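Side-chain contacts in diphthine synthase (Entamoeba histolytica, PDB 3I4T), which probably transfers methyl groups from S-adenosylmethionine to the modified histidine of elongation factor 2 in diphthamide synthesis: residues A[29-32]-A[33-37]; A[229-232]-A[233-236]; A[283-286]-A[287-290]. All coordinates share one frame; numbering follows the deposited sequence.

Contact 1: A[29-32]-A[33-37]; sequences GLYD and EKDIT
Asp35 swings its carboxylate back under the preceding loop, where OD2 meets the backbone NH groups of Tyr31 and Asp32. The bond from Asp32 N to Asp35 OD2 is 3.3 Å long and reaches the oxygen from above the carboxylate plane. The bond from Tyr31 N to Asp35 OD2 is 3.0 Å but bent to 129°, so it is weak. Two donors thus share one oxygen, the Tyr31 one weakly. The other oxygen, OD1, makes a salt bridge with Arg39 of the second subunit. Together these bonds limit the rotation of the carboxylate. The Asp35 carboxylate lies obliquely to the Tyr31 ring, with the planes 53° apart. Asp32 CB sits 4.0 Å above the plane of the Tyr31 ring, over its centre.

Asp32 opens a type I beta turn, closed by Asp35 N to Asp32 O at 3.0 Å. Its side chain adds an Asx turn over the first three residues, with Lys34 N bonded to Asp32 OD1 at 2.9 Å. Asp32 CG stands between its backbone N and carbonyl carbon (chi1 69°), which turns OD1 toward Lys34 N. The turn belongs to the loop that joins strand 22-27 to helix 38-46 in the tetrapyrrole methylase fold.

Asp32 OD2 forms a salt bridge with Arg39 of the second subunit, so one arginine grips both aspartates and ties the loop to the dimer interface. Glu33 bends at chi2 and brings OE1 within 3.5 Å of Asp32 CB. That leaves Glu33 OE1 4.1 Å from Asp32 OD2. The arginine would probably ease this closeness of like charges.

Contact 2: A[229-232]-A[233-236]; sequences VYDE and DTMV
Thr234 lays its hydroxyl across the start of Asp231, and OG1 accepts a hydrogen bond from Asp231 N. The bond from Asp231 N to Thr234 OG1 is 2.8 Å long and almost straight, at 175°. The two residues are the ends of a type I beta turn. It joins the loop after helix 211-225 to strand 235-240. The turn is closed by Thr234 N to Asp231 O at 2.6 Å, with the donor tilted above the carbonyl plane. Thr234 therefore grips Asp231 twice, once by backbone and once by side chain. Its OG1 lies beside its own backbone N (chi1 -64°), which brings the hydroxyl round to face Asp231.

Tyr230 touches the turn with its CB, 3.6 Å from Thr234 OG1. Its ring then leads away, and its OH bonds to Leu218 O on helix 211-225. Arg174 of helix 166-175 packs on Thr234.

Asp231 folds its carboxylate over the turn. Asp233 N reaches Asp231 OD1 only weakly, in the manner of an Asx turn. Asp233 OD1 has a long, weak ion pair with Lys255. At the surface, Glu232 OE1 stands 4.5 Å from Asp233 OD2.

Contact 3: A[283-286]-A[287-290]; sequences QLEY and FKYK
Glu285 and Lys288 form a salt bridge, and the hydrogen bond from Lys288 NZ to Glu285 OE1, at 3.3 Å, is weak. Beside it, the backbone winds on from helix 278-284. Phe287 N bonds to Leu284 O at 2.8 Å, and Lys288 N bonds to Glu285 O at 3.1 Å. With Tyr286 N on Gln283 O, these make three consecutive i to i+3 bonds, a run of tight turns.

The Glu285 chain is bent at chi2 (66°), which turns its carboxylate back to the lysine. The two side chains cross at a slant, and Lys288 CD comes 3.3 Å from Glu285 OE1. Lys288 CG is anti to its backbone N (chi1 -161°), and a bend at chi2 carries the stem past both oxygens.

Outward from the turn, Phe287 packs on Ile249 of strand 248-253, while Leu284 touches Tyr251 there and Val237 of strand 235-240. Gln283 OE1 bonds to Gln120 of the second subunit, and Tyr286 packs on that same residue. One face of the Phe287 ring takes a CH-pi contact: Tyr286 CB stands 4.3 Å from the ring centroid, 6° off the normal.

The three contacts follow one another along the chain. Contact 1 lies in the loop between strand 22-27 of the parallel sheet and helix 38-46. Contact 2 leads into strand 235-240 of the mixed sheet, and contact 3 continues from helix 278-284, which packs on that sheet through Leu284. The centres of contacts 1 and 2 are 34 Å apart, on opposite sides of the chain's centre. Contacts 1 and 3 have centres 27 Å apart. Contacts 2 and 3 are 16 Å apart between centres and touch, with Met235 CE 3.8 Å from Lys288 NZ. Contacts 1 and 3 both reach the second subunit, so both sheet regions contribute to the dimer.

Contact 1: A[29-32]-A[33-37]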
ATOM      1  N   GLY A  29      -6.312  -0.777  -9.774  1.00 37.94           N
ATOM      2  CA  GLY A  29      -5.311   0.281  -9.804  1.00 37.60           C
ATOM      3  C   GLY A  29      -5.992   1.629  -9.648  1.00 37.41           C
ATOM      4  O   GLY A  29      -7.146   1.697  -9.236  1.00 36.94           O
ATOM      5  N   LEU A  30      -5.296   2.705 -10.004  1.00 37.43           N
ATOM      6  CA  LEU A  30      -5.747   4.043  -9.608  1.00 37.30           C
ATOM      7  C   LEU A  30      -6.083   5.016 -10.741  1.00 37.24           C
ATOM      8  O   LEU A  30      -6.659   6.073 -10.492  1.00 37.14           O
ATOM      9  CB  LEU A  30      -4.712   4.683  -8.670  1.00 37.35           C
ATOM     10  CG  LEU A  30      -4.450   4.058  -7.294  1.00 37.00           C
ATOM     11  CD1 LEU A  30      -3.212   4.683  -6.660  1.00 37.85           C
ATOM     12  CD2 LEU A  30      -5.632   4.211  -6.370  1.00 36.09           C
ATOM     13  N   TYR A  31      -5.727   4.670 -11.976  1.00 37.30           N
ATOM     14  CA  TYR A  31      -5.837   5.625 -13.074  1.00 37.32           C
ATOM     15  C   TYR A  31      -6.831   5.222 -14.180  1.00 37.76           C
ATOM     16  O   TYR A  31      -7.887   5.830 -14.309  1.00 37.54           O
ATOM     17  CB  TYR A  31      -4.451   5.967 -13.635  1.00 36.76           C
ATOM     18  CG  TYR A  31      -4.473   6.743 -14.922  1.00 36.65           C
ATOM     19  CD1 TYR A  31      -5.357   7.811 -15.097  1.00 37.00           C
ATOM     20  CD2 TYR A  31      -3.600   6.429 -15.965  1.00 37.02           C
ATOM     21  CE1 TYR A  31      -5.385   8.541 -16.290  1.00 37.80           C
ATOM     22  CE2 TYR A  31      -3.616   7.156 -17.157  1.00 37.24           C
ATOM     23  CZ  TYR A  31      -4.517   8.213 -17.308  1.00 37.67           C
ATOM     24  OH  TYR A  31      -4.568   8.953 -18.466  1.00 39.75           O
ATOM     25  N   ASP A  32      -6.494   4.212 -14.977  1.00 38.37           N
ATOM     26  CA  ASP A  32      -7.353   3.817 -16.075  1.00 39.08           C
ATOM     27  C   ASP A  32      -7.386   2.306 -16.239  1.00 39.39           C
ATOM     28  O   ASP A  32      -6.817   1.576 -15.427  1.00 39.70           O
ATOM     29  CB  ASP A  32      -6.917   4.518 -17.374  1.00 39.36           C
ATOM     30  CG  ASP A  32      -5.579   4.032 -17.890  1.00 40.29           C
ATOM     31  OD1 ASP A  32      -5.035   3.034 -17.343  1.00 41.56           O
ATOM     32  OD2 ASP A  32      -5.069   4.653 -18.856  1.00 39.29           O
ATOM     33  N   GLU A  33      -8.043   1.852 -17.309  1.00 39.62           N
ATOM     34  CA  GLU A  33      -8.216   0.426 -17.619  1.00 39.44           C
ATOM     35  C   GLU A  33      -6.898  -0.343 -17.772  1.00 39.38           C
ATOM     36  O   GLU A  33      -6.874  -1.568 -17.660  1.00 39.34           O
ATOM     37  CB  GLU A  33      -9.093   0.254 -18.879  1.00 39.37           C
ATOM     38  CG  GLU A  33      -8.392   0.490 -20.228  1.00 40.01           C
ATOM     39  CD  GLU A  33      -8.237   1.959 -20.612  1.00 42.65           C
ATOM     40  OE1 GLU A  33      -8.664   2.862 -19.850  1.00 42.84           O
ATOM     41  OE2 GLU A  33      -7.678   2.215 -21.703  1.00 43.93           O
ATOM     42  N   LYS A  34      -5.806   0.374 -18.036  1.00 39.58           N
ATOM     43  CA  LYS A  34      -4.508  -0.263 -18.226  1.00 39.53           C
ATOM     44  C   LYS A  34      -3.788  -0.581 -16.898  1.00 39.43           C
ATOM     45  O   LYS A  34      -2.696  -1.156 -16.901  1.00 39.86           O
ATOM     46  CB  LYS A  34      -3.622   0.576 -19.146  1.00 39.75           C
ATOM     47  CG  LYS A  34      -4.179   0.804 -20.549  1.00 40.34           C
ATOM     48  CD  LYS A  34      -3.069   0.662 -21.575  1.00 42.15           C
ATOM     49  CE  LYS A  34      -3.469   1.208 -22.936  1.00 43.57           C
ATOM     50  NZ  LYS A  34      -3.319   2.699 -22.952  1.00 45.58           N
ATOM     51  N   ASP A  35      -4.404  -0.227 -15.773  1.00 38.90           N
ATOM     52  CA  ASP A  35      -3.791  -0.440 -14.460  1.00 38.52           C
ATOM     53  C   ASP A  35      -4.170  -1.755 -13.778  1.00 37.86           C
ATOM     54  O   ASP A  35      -3.614  -2.097 -12.742  1.00 37.93           O
ATOM     55  CB  ASP A  35      -4.097   0.736 -13.547  1.00 38.58           C
ATOM     56  CG  ASP A  35      -3.279   1.952 -13.888  1.00 39.59           C
ATOM     57  OD1 ASP A  35      -2.152   1.803 -14.425  1.00 40.61           O
ATOM     58  OD2 ASP A  35      -3.756   3.066 -13.608  1.00 40.57           O
ATOM     59  N   ILE A  36      -5.130  -2.468 -14.352  1.00 37.07           N
ATOM     60  CA  ILE A  36      -5.420  -3.839 -13.972  1.00 36.55           C
ATOM     61  C   ILE A  36      -4.171  -4.727 -14.183  1.00 37.13           C
ATOM     62  O   ILE A  36      -3.377  -4.506 -15.111  1.00 36.78           O
ATOM     63  CB  ILE A  36      -6.614  -4.371 -14.806  1.00 35.95           C
ATOM     64  CG1 ILE A  36      -7.144  -5.697 -14.264  1.00 35.17           C
ATOM     65  CG2 ILE A  36      -6.247  -4.497 -16.274  1.00 35.89           C
ATOM     66  CD1 ILE A  36      -8.564  -6.027 -14.730  1.00 32.66           C
ATOM     67  N   THR A  37      -3.990  -5.724 -13.324  1.00 37.47           N
ATOM     68  CA  THR A  37      -2.923  -6.697 -13.544  1.00 37.98           C
ATOM     69  C   THR A  37      -3.330  -7.719 -14.609  1.00 38.02           C
ATOM     70  O   THR A  37      -4.524  -7.895 -14.878  1.00 37.79           O
ATOM     71  CB  THR A  37      -2.541  -7.428 -12.251  1.00 38.12           C
ATOM     72  OG1 THR A  37      -3.672  -8.186 -11.783  1.00 38.30           O
ATOM     73  CG2 THR A  37      -2.068  -6.411 -11.177  1.00 37.22           C
TER

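Contact 2: A[229-232]-A[233-236]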
ATOM      1  N   VAL A 229      -2.043  21.246  17.323  1.00 40.85           N
ATOM      2  CA  VAL A 229      -1.617  20.104  16.509  1.00 39.99           C
ATOM      3  C   VAL A 229      -1.013  20.551  15.171  1.00 39.79           C
ATOM      4  O   VAL A 229       0.025  20.048  14.740  1.00 39.71           O
ATOM      5  CB  VAL A 229      -2.799  19.136  16.262  1.00 39.95           C
ATOM      6  CG1 VAL A 229      -2.349  17.915  15.472  1.00 39.29           C
ATOM      7  CG2 VAL A 229      -3.422  18.709  17.574  1.00 39.29           C
ATOM      8  N   TYR A 230      -1.693  21.485  14.523  1.00 39.37           N
ATOM      9  CA  TYR A 230      -1.228  22.138  13.307  1.00 39.39           C
ATOM     10  C   TYR A 230      -1.787  23.557  13.332  1.00 39.61           C
ATOM     11  O   TYR A 230      -2.637  23.875  14.186  1.00 39.38           O
ATOM     12  CB  TYR A 230      -1.758  21.414  12.073  1.00 38.96           C
ATOM     13  CG  TYR A 230      -3.228  21.077  12.159  1.00 39.46           C
ATOM     14  CD1 TYR A 230      -4.204  22.057  11.953  1.00 40.06           C
ATOM     15  CD2 TYR A 230      -3.649  19.782  12.456  1.00 39.08           C
ATOM     16  CE1 TYR A 230      -5.555  21.756  12.038  1.00 39.38           C
ATOM     17  CE2 TYR A 230      -5.005  19.474  12.545  1.00 39.79           C
ATOM     18  CZ  TYR A 230      -5.949  20.467  12.338  1.00 39.31           C
ATOM     19  OH  TYR A 230      -7.286  20.167  12.428  1.00 38.33           O
ATOM     20  N   ASP A 231      -1.321  24.404  12.414  1.00 39.56           N
ATOM     21  CA  ASP A 231      -1.968  25.699  12.190  1.00 40.08           C
ATOM     22  C   ASP A 231      -1.887  26.203  10.742  1.00 40.02           C
ATOM     23  O   ASP A 231      -1.211  25.615   9.915  1.00 40.36           O
ATOM     24  CB  ASP A 231      -1.498  26.764  13.215  1.00 39.98           C
ATOM     25  CG  ASP A 231      -0.030  27.193  13.040  1.00 41.32           C
ATOM     26  OD1 ASP A 231       0.716  26.677  12.171  1.00 40.13           O
ATOM     27  OD2 ASP A 231       0.383  28.086  13.815  1.00 43.56           O
ATOM     28  N   GLU A 232      -2.606  27.285  10.465  1.00 40.31           N
ATOM     29  CA  GLU A 232      -2.546  28.067   9.218  1.00 40.56           C
ATOM     30  C   GLU A 232      -1.232  27.940   8.425  1.00 40.04           C
ATOM     31  O   GLU A 232      -1.240  27.792   7.192  1.00 40.03           O
ATOM     32  CB  GLU A 232      -2.769  29.542   9.596  1.00 41.13           C
ATOM     33  CG  GLU A 232      -3.405  30.402   8.536  1.00 43.89           C
ATOM     34  CD  GLU A 232      -3.762  31.795   9.037  1.00 47.08           C
ATOM     35  OE1 GLU A 232      -2.855  32.561   9.439  1.00 48.97           O
ATOM     36  OE2 GLU A 232      -4.963  32.135   9.018  1.00 49.80           O
ATOM     37  N   ASP A 233      -0.113  28.015   9.143  1.00 39.29           N
ATOM     38  CA  ASP A 233       1.218  28.057   8.538  1.00 38.92           C
ATOM     39  C   ASP A 233       1.905  26.690   8.439  1.00 38.17           C
ATOM     40  O   ASP A 233       3.042  26.610   7.974  1.00 37.92           O
ATOM     41  CB  ASP A 233       2.122  29.028   9.310  1.00 39.24           C
ATOM     42  CG  ASP A 233       1.639  30.473   9.233  1.00 40.94           C
ATOM     43  OD1 ASP A 233       1.657  31.052   8.125  1.00 43.11           O
ATOM     44  OD2 ASP A 233       1.253  31.037  10.283  1.00 42.60           O
ATOM     45  N   THR A 234       1.219  25.628   8.870  1.00 37.18           N
ATOM     46  CA  THR A 234       1.771  24.267   8.807  1.00 36.23           C
ATOM     47  C   THR A 234       1.900  23.839   7.346  1.00 35.76           C
ATOM     48  O   THR A 234       0.941  23.959   6.592  1.00 35.91           O
ATOM     49  CB  THR A 234       0.893  23.248   9.603  1.00 36.06           C
ATOM     50  OG1 THR A 234       0.894  23.593  10.997  1.00 34.97           O
ATOM     51  CG2 THR A 234       1.406  21.816   9.443  1.00 35.18           C
ATOM     52  N   MET A 235       3.085  23.366   6.960  1.00 35.35           N
ATOM     53  CA  MET A 235       3.366  22.919   5.591  1.00 35.05           C
ATOM     54  C   MET A 235       2.806  21.522   5.377  1.00 34.85           C
ATOM     55  O   MET A 235       3.180  20.573   6.076  1.00 35.34           O
ATOM     56  CB  MET A 235       4.877  22.919   5.295  1.00 35.23           C
ATOM     57  CG  MET A 235       5.571  24.287   5.355  1.00 35.93           C
ATOM     58  SD  MET A 235       5.184  25.382   3.957  1.00 39.92           S
ATOM     59  CE  MET A 235       6.258  24.722   2.683  1.00 37.73           C
ATOM     60  N   VAL A 236       1.912  21.397   4.406  1.00 34.24           N
ATOM     61  CA  VAL A 236       1.237  20.141   4.138  1.00 33.77           C
ATOM     62  C   VAL A 236       1.277  19.871   2.654  1.00 34.15           C
ATOM     63  O   VAL A 236       1.713  20.713   1.867  1.00 34.67           O
ATOM     64  CB  VAL A 236      -0.237  20.154   4.606  1.00 33.75           C
ATOM     65  CG1 VAL A 236      -0.320  20.313   6.131  1.00 33.32           C
ATOM     66  CG2 VAL A 236      -1.039  21.252   3.881  1.00 33.11           C
TER

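Contact 3: A[283-286]-A[287-290]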
ATOM      1  N   GLN A 283      12.743  16.171  -1.745  1.00 34.49           N
ATOM      2  CA  GLN A 283      11.752  15.749  -2.729  1.00 34.30           C
ATOM      3  C   GLN A 283      10.522  16.646  -2.720  1.00 34.40           C
ATOM      4  O   GLN A 283       9.986  16.984  -3.783  1.00 34.48           O
ATOM      5  CB  GLN A 283      11.374  14.276  -2.554  1.00 34.28           C
ATOM      6  CG  GLN A 283      12.515  13.289  -2.845  1.00 34.53           C
ATOM      7  CD  GLN A 283      13.157  13.503  -4.204  1.00 34.18           C
ATOM      8  OE1 GLN A 283      12.475  13.579  -5.221  1.00 35.88           O
ATOM      9  NE2 GLN A 283      14.473  13.597  -4.225  1.00 33.20           N
ATOM     10  N   LEU A 284      10.087  17.046  -1.526  1.00 34.31           N
ATOM     11  CA  LEU A 284       8.910  17.902  -1.381  1.00 34.45           C
ATOM     12  C   LEU A 284       9.076  19.236  -2.091  1.00 35.16           C
ATOM     13  O   LEU A 284       8.098  19.802  -2.593  1.00 34.80           O
ATOM     14  CB  LEU A 284       8.585  18.142   0.094  1.00 33.80           C
ATOM     15  CG  LEU A 284       8.036  16.913   0.828  1.00 33.23           C
ATOM     16  CD1 LEU A 284       8.146  17.101   2.326  1.00 31.01           C
ATOM     17  CD2 LEU A 284       6.601  16.589   0.402  1.00 30.45           C
ATOM     18  N   GLU A 285      10.318  19.725  -2.117  1.00 35.89           N
ATOM     19  CA  GLU A 285      10.643  21.051  -2.631  1.00 36.87           C
ATOM     20  C   GLU A 285      10.260  21.185  -4.102  1.00 36.99           C
ATOM     21  O   GLU A 285       9.868  22.260  -4.547  1.00 37.08           O
ATOM     22  CB  GLU A 285      12.127  21.363  -2.401  1.00 37.30           C
ATOM     23  CG  GLU A 285      12.570  22.755  -2.829  1.00 39.21           C
ATOM     24  CD  GLU A 285      11.930  23.863  -2.009  1.00 43.67           C
ATOM     25  OE1 GLU A 285      11.714  23.683  -0.785  1.00 44.68           O
ATOM     26  OE2 GLU A 285      11.641  24.931  -2.595  1.00 46.44           O
ATOM     27  N   TYR A 286      10.330  20.079  -4.837  1.00 37.46           N
ATOM     28  CA  TYR A 286       9.848  20.022  -6.221  1.00 38.21           C
ATOM     29  C   TYR A 286       8.378  20.413  -6.405  1.00 38.87           C
ATOM     30  O   TYR A 286       7.955  20.720  -7.528  1.00 38.80           O
ATOM     31  CB  TYR A 286      10.064  18.623  -6.801  1.00 38.00           C
ATOM     32  CG  TYR A 286      11.517  18.288  -7.034  1.00 38.86           C
ATOM     33  CD1 TYR A 286      12.185  18.723  -8.201  1.00 38.87           C
ATOM     34  CD2 TYR A 286      12.237  17.541  -6.101  1.00 37.09           C
ATOM     35  CE1 TYR A 286      13.531  18.408  -8.425  1.00 38.07           C
ATOM     36  CE2 TYR A 286      13.585  17.226  -6.316  1.00 37.13           C
ATOM     37  CZ  TYR A 286      14.220  17.661  -7.471  1.00 38.41           C
ATOM     38  OH  TYR A 286      15.545  17.347  -7.675  1.00 39.58           O
ATOM     39  N   PHE A 287       7.606  20.393  -5.316  1.00 39.57           N
ATOM     40  CA  PHE A 287       6.176  20.658  -5.382  1.00 40.38           C
ATOM     41  C   PHE A 287       5.811  21.908  -4.606  1.00 41.63           C
ATOM     42  O   PHE A 287       4.636  22.172  -4.396  1.00 41.22           O
ATOM     43  CB  PHE A 287       5.363  19.466  -4.856  1.00 40.10           C
ATOM     44  CG  PHE A 287       5.829  18.139  -5.364  1.00 39.03           C
ATOM     45  CD1 PHE A 287       5.755  17.827  -6.721  1.00 38.84           C
ATOM     46  CD2 PHE A 287       6.344  17.190  -4.480  1.00 38.35           C
ATOM     47  CE1 PHE A 287       6.201  16.593  -7.198  1.00 39.15           C
ATOM     48  CE2 PHE A 287       6.792  15.948  -4.940  1.00 38.39           C
ATOM     49  CZ  PHE A 287       6.724  15.648  -6.303  1.00 39.27           C
ATOM     50  N   LYS A 288       6.823  22.661  -4.187  1.00 43.47           N
ATOM     51  CA  LYS A 288       6.638  23.881  -3.408  1.00 46.20           C
ATOM     52  C   LYS A 288       5.672  24.861  -4.074  1.00 47.85           C
ATOM     53  O   LYS A 288       5.745  25.085  -5.284  1.00 47.95           O
ATOM     54  CB  LYS A 288       7.990  24.565  -3.199  1.00 46.40           C
ATOM     55  CG  LYS A 288       8.037  25.558  -2.064  1.00 48.00           C
ATOM     56  CD  LYS A 288       8.629  24.920  -0.832  1.00 51.18           C
ATOM     57  CE  LYS A 288       9.027  25.967   0.193  1.00 53.46           C
ATOM     58  NZ  LYS A 288       9.749  25.308   1.323  1.00 53.91           N
ATOM     59  N   TYR A 289       4.783  25.447  -3.271  1.00 50.18           N
ATOM     60  CA  TYR A 289       3.754  26.379  -3.748  1.00 52.81           C
ATOM     61  C   TYR A 289       4.287  27.769  -4.181  1.00 54.40           C
ATOM     62  O   TYR A 289       5.138  28.365  -3.503  1.00 54.48           O
ATOM     63  CB  TYR A 289       2.634  26.541  -2.689  1.00 52.97           C
ATOM     64  CG  TYR A 289       1.681  27.695  -2.970  1.00 53.52           C
ATOM     65  CD1 TYR A 289       0.574  27.521  -3.800  1.00 54.28           C
ATOM     66  CD2 TYR A 289       1.909  28.968  -2.430  1.00 54.41           C
ATOM     67  CE1 TYR A 289      -0.290  28.573  -4.081  1.00 54.67           C
ATOM     68  CE2 TYR A 289       1.049  30.030  -2.706  1.00 55.06           C
ATOM     69  CZ  TYR A 289      -0.047  29.818  -3.538  1.00 55.45           C
ATOM     70  OH  TYR A 289      -0.905  30.852  -3.828  1.00 56.79           O
ATOM     71  N   LYS A 290       3.743  28.266  -5.301  1.00 56.47           N
ATOM     72  CA  LYS A 290       3.950  29.644  -5.810  1.00 58.31           C
ATOM     73  C   LYS A 290       2.741  30.076  -6.681  1.00 59.62           C
ATOM     74  O   LYS A 290       2.032  29.207  -7.214  1.00 60.14           O
ATOM     75  CB  LYS A 290       5.249  29.729  -6.625  1.00 58.29           C
TER